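Local coordinates for transcription factor GAMBIF1 (Anopheles gambiae, PDB 1BVO), which binds DNA through the Rel-homology specificity domain seen here and probably activates RNA polymerase II transcription sequence-specifically, at residues C[6-11]-C[167-172]. Numbering follows the deposited sequence.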
loop_
_atom_site.group_PDB
_atom_site.type_symbol
_atom_site.label_atom_id
_atom_site.label_comp_id
_atom_site.label_asym_id
_atom_site.label_seq_id
_atom_site.Cartn_x
_atom_site.Cartn_y
_atom_site.Cartn_z
ATOM N N THR C 6 1.287 -9.344 -36.666
ATOM C CA THR C 6 0.256 -10.205 -37.219
ATOM C C THR C 6 -0.947 -10.511 -36.346
ATOM O O THR C 6 -2.021 -10.829 -36.861
ATOM C CB THR C 6 0.873 -11.486 -37.796
ATOM O OG1 THR C 6 1.563 -12.209 -36.767
ATOM C CG2 THR C 6 1.864 -11.119 -38.899
ATOM N N GLU C 7 -0.771 -10.497 -35.035
ATOM C CA GLU C 7 -1.915 -10.693 -34.162
ATOM C C GLU C 7 -1.644 -9.780 -33.009
ATOM O O GLU C 7 -0.592 -9.827 -32.376
ATOM C CB GLU C 7 -2.156 -12.147 -33.728
ATOM C CG GLU C 7 -3.069 -12.281 -32.494
ATOM C CD GLU C 7 -4.423 -12.914 -32.754
ATOM O OE1 GLU C 7 -4.495 -14.099 -33.117
ATOM O OE2 GLU C 7 -5.440 -12.236 -32.544
ATOM N N GLN C 8 -2.543 -8.822 -32.895
ATOM C CA GLN C 8 -2.489 -7.790 -31.899
ATOM C C GLN C 8 -3.017 -8.229 -30.571
ATOM O O GLN C 8 -3.947 -9.038 -30.476
ATOM C CB GLN C 8 -3.305 -6.603 -32.377
ATOM C CG GLN C 8 -2.665 -5.867 -33.502
ATOM C CD GLN C 8 -1.708 -4.817 -33.022
ATOM O OE1 GLN C 8 -1.516 -4.628 -31.813
ATOM N NE2 GLN C 8 -1.078 -4.127 -33.967
ATOM N N PRO C 9 -2.440 -7.682 -29.511
ATOM C CA PRO C 9 -2.888 -8.035 -28.177
ATOM C C PRO C 9 -4.314 -7.584 -27.977
ATOM O O PRO C 9 -4.741 -6.541 -28.482
ATOM C CB PRO C 9 -1.920 -7.275 -27.273
ATOM C CG PRO C 9 -1.459 -6.121 -28.131
ATOM C CD PRO C 9 -1.283 -6.777 -29.465
ATOM N N HIS C 10 -5.096 -8.450 -27.354
ATOM C CA HIS C 10 -6.459 -8.108 -27.054
ATOM C C HIS C 10 -6.302 -6.967 -26.064
ATOM O O HIS C 10 -5.660 -7.122 -25.021
ATOM C CB HIS C 10 -7.191 -9.264 -26.399
ATOM C CG HIS C 10 -8.635 -8.978 -26.167
ATOM N ND1 HIS C 10 -9.646 -9.555 -26.914
ATOM C CD2 HIS C 10 -9.242 -8.114 -25.329
ATOM C CE1 HIS C 10 -10.807 -9.054 -26.544
ATOM N NE2 HIS C 10 -10.589 -8.172 -25.578
ATOM N N PRO C 11 -6.965 -5.837 -26.333
ATOM C CA PRO C 11 -6.954 -4.606 -25.536
ATOM C C PRO C 11 -7.623 -4.623 -24.153
ATOM O O PRO C 11 -7.440 -3.681 -23.380
ATOM C CB PRO C 11 -7.690 -3.640 -26.448
ATOM C CG PRO C 11 -8.764 -4.527 -26.999
ATOM C CD PRO C 11 -7.950 -5.727 -27.427
ATOM N N VAL C 167 5.123 -0.470 -32.572
ATOM C CA VAL C 167 4.289 -0.409 -31.399
ATOM C C VAL C 167 2.928 -1.049 -31.685
ATOM O O VAL C 167 2.453 -1.024 -32.819
ATOM C CB VAL C 167 4.236 1.056 -30.907
ATOM C CG1 VAL C 167 2.837 1.485 -30.554
ATOM C CG2 VAL C 167 5.200 1.240 -29.754
ATOM N N SER C 168 2.419 -1.752 -30.674
ATOM C CA SER C 168 1.146 -2.460 -30.731
ATOM C C SER C 168 0.011 -1.545 -30.322
ATOM O O SER C 168 0.229 -0.510 -29.664
ATOM C CB SER C 168 1.168 -3.607 -29.724
ATOM O OG SER C 168 1.127 -3.091 -28.396
ATOM N N ASP C 169 -1.210 -1.975 -30.613
ATOM C CA ASP C 169 -2.365 -1.196 -30.215
ATOM C C ASP C 169 -2.373 -1.168 -28.703
ATOM O O ASP C 169 -1.681 -1.970 -28.059
ATOM C CB ASP C 169 -3.650 -1.810 -30.753
ATOM C CG ASP C 169 -3.689 -1.815 -32.275
ATOM O OD1 ASP C 169 -2.751 -1.271 -32.905
ATOM O OD2 ASP C 169 -4.660 -2.363 -32.839
ATOM N N ILE C 170 -3.131 -0.249 -28.125
ATOM C CA ILE C 170 -3.149 -0.153 -26.687
ATOM C C ILE C 170 -3.780 -1.333 -25.959
ATOM O O ILE C 170 -4.741 -1.954 -26.432
ATOM C CB ILE C 170 -3.779 1.153 -26.236
ATOM C CG1 ILE C 170 -2.993 2.308 -26.857
ATOM C CG2 ILE C 170 -3.746 1.251 -24.713
ATOM C CD1 ILE C 170 -3.730 3.617 -26.879
ATOM N N ILE C 171 -3.166 -1.663 -24.826
ATOM C CA ILE C 171 -3.612 -2.725 -23.927
ATOM C C ILE C 171 -4.033 -1.980 -22.654
ATOM O O ILE C 171 -3.214 -1.264 -22.050
ATOM C CB ILE C 171 -2.473 -3.679 -23.561
ATOM C CG1 ILE C 171 -2.054 -4.488 -24.775
ATOM C CG2 ILE C 171 -2.895 -4.595 -22.423
ATOM C CD1 ILE C 171 -0.758 -5.206 -24.569
ATOM N N TYR C 172 -5.297 -2.183 -22.270
ATOM C CA TYR C 172 -5.939 -1.552 -21.121
ATOM C C TYR C 172 -6.167 -2.488 -19.941
ATOM O O TYR C 172 -6.838 -3.506 -20.086
ATOM C CB TYR C 172 -7.316 -1.011 -21.543
ATOM C CG TYR C 172 -7.316 0.038 -22.642
ATOM C CD1 TYR C 172 -6.673 1.259 -22.454
ATOM C CD2 TYR C 172 -7.940 -0.195 -23.872
ATOM C CE1 TYR C 172 -6.636 2.212 -23.454
ATOM C CE2 TYR C 172 -7.907 0.767 -24.892
ATOM C CZ TYR C 172 -7.245 1.966 -24.668
ATOM O OH TYR C 172 -7.129 2.905 -25.665
HETATM O O HOH W 1 0.295 -1.543 -34.323
#
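In this immunoglobulin-like Rel specificity domain, the first strand leaves its sheet after a classic beta bulge opposite S42, and Q8, P9 and P11 then run alongside the end of the broken last strand, 159-172; the touching parts of the two segments, 8-11 and 168-172, head nearly the same way, 18° apart. A backbone hydrogen bond from Y172 N to P11 O, 2.8 Å long, ties the far end, and a side chain ties the near one: Q8 OE1 accepts a hydrogen bond from D169 N at 2.9 Å, almost straight at 171°, the donor tilted from the amide's carbonyl plane. With CG beside its own backbone N (chi1 -71°) and the chain bent at chi2, the Q8 amide lies stacked on the D169 carboxylate, Q8 CD 3.7 Å from D169 CG. A water holds the other end of the amide, accepting from Q8 NE2 and donating to V167 O at 2.7 Å, with a weak bond to D169 OD1. The ring of P9 packs crosswise on I171, P9 CB 3.6 Å from I171 CD1. CG of P9 also meets CB of S168. Strand 142-152 backs the 167-172 side: S168 OG bonds to L145 N as well as to D169 O, and I171 pairs through its backbone with V143, while Q8 and H10 hydrogen-bond through theirs to the loop at V31 and P29, so the 6-11 segment runs between that loop and the last strand.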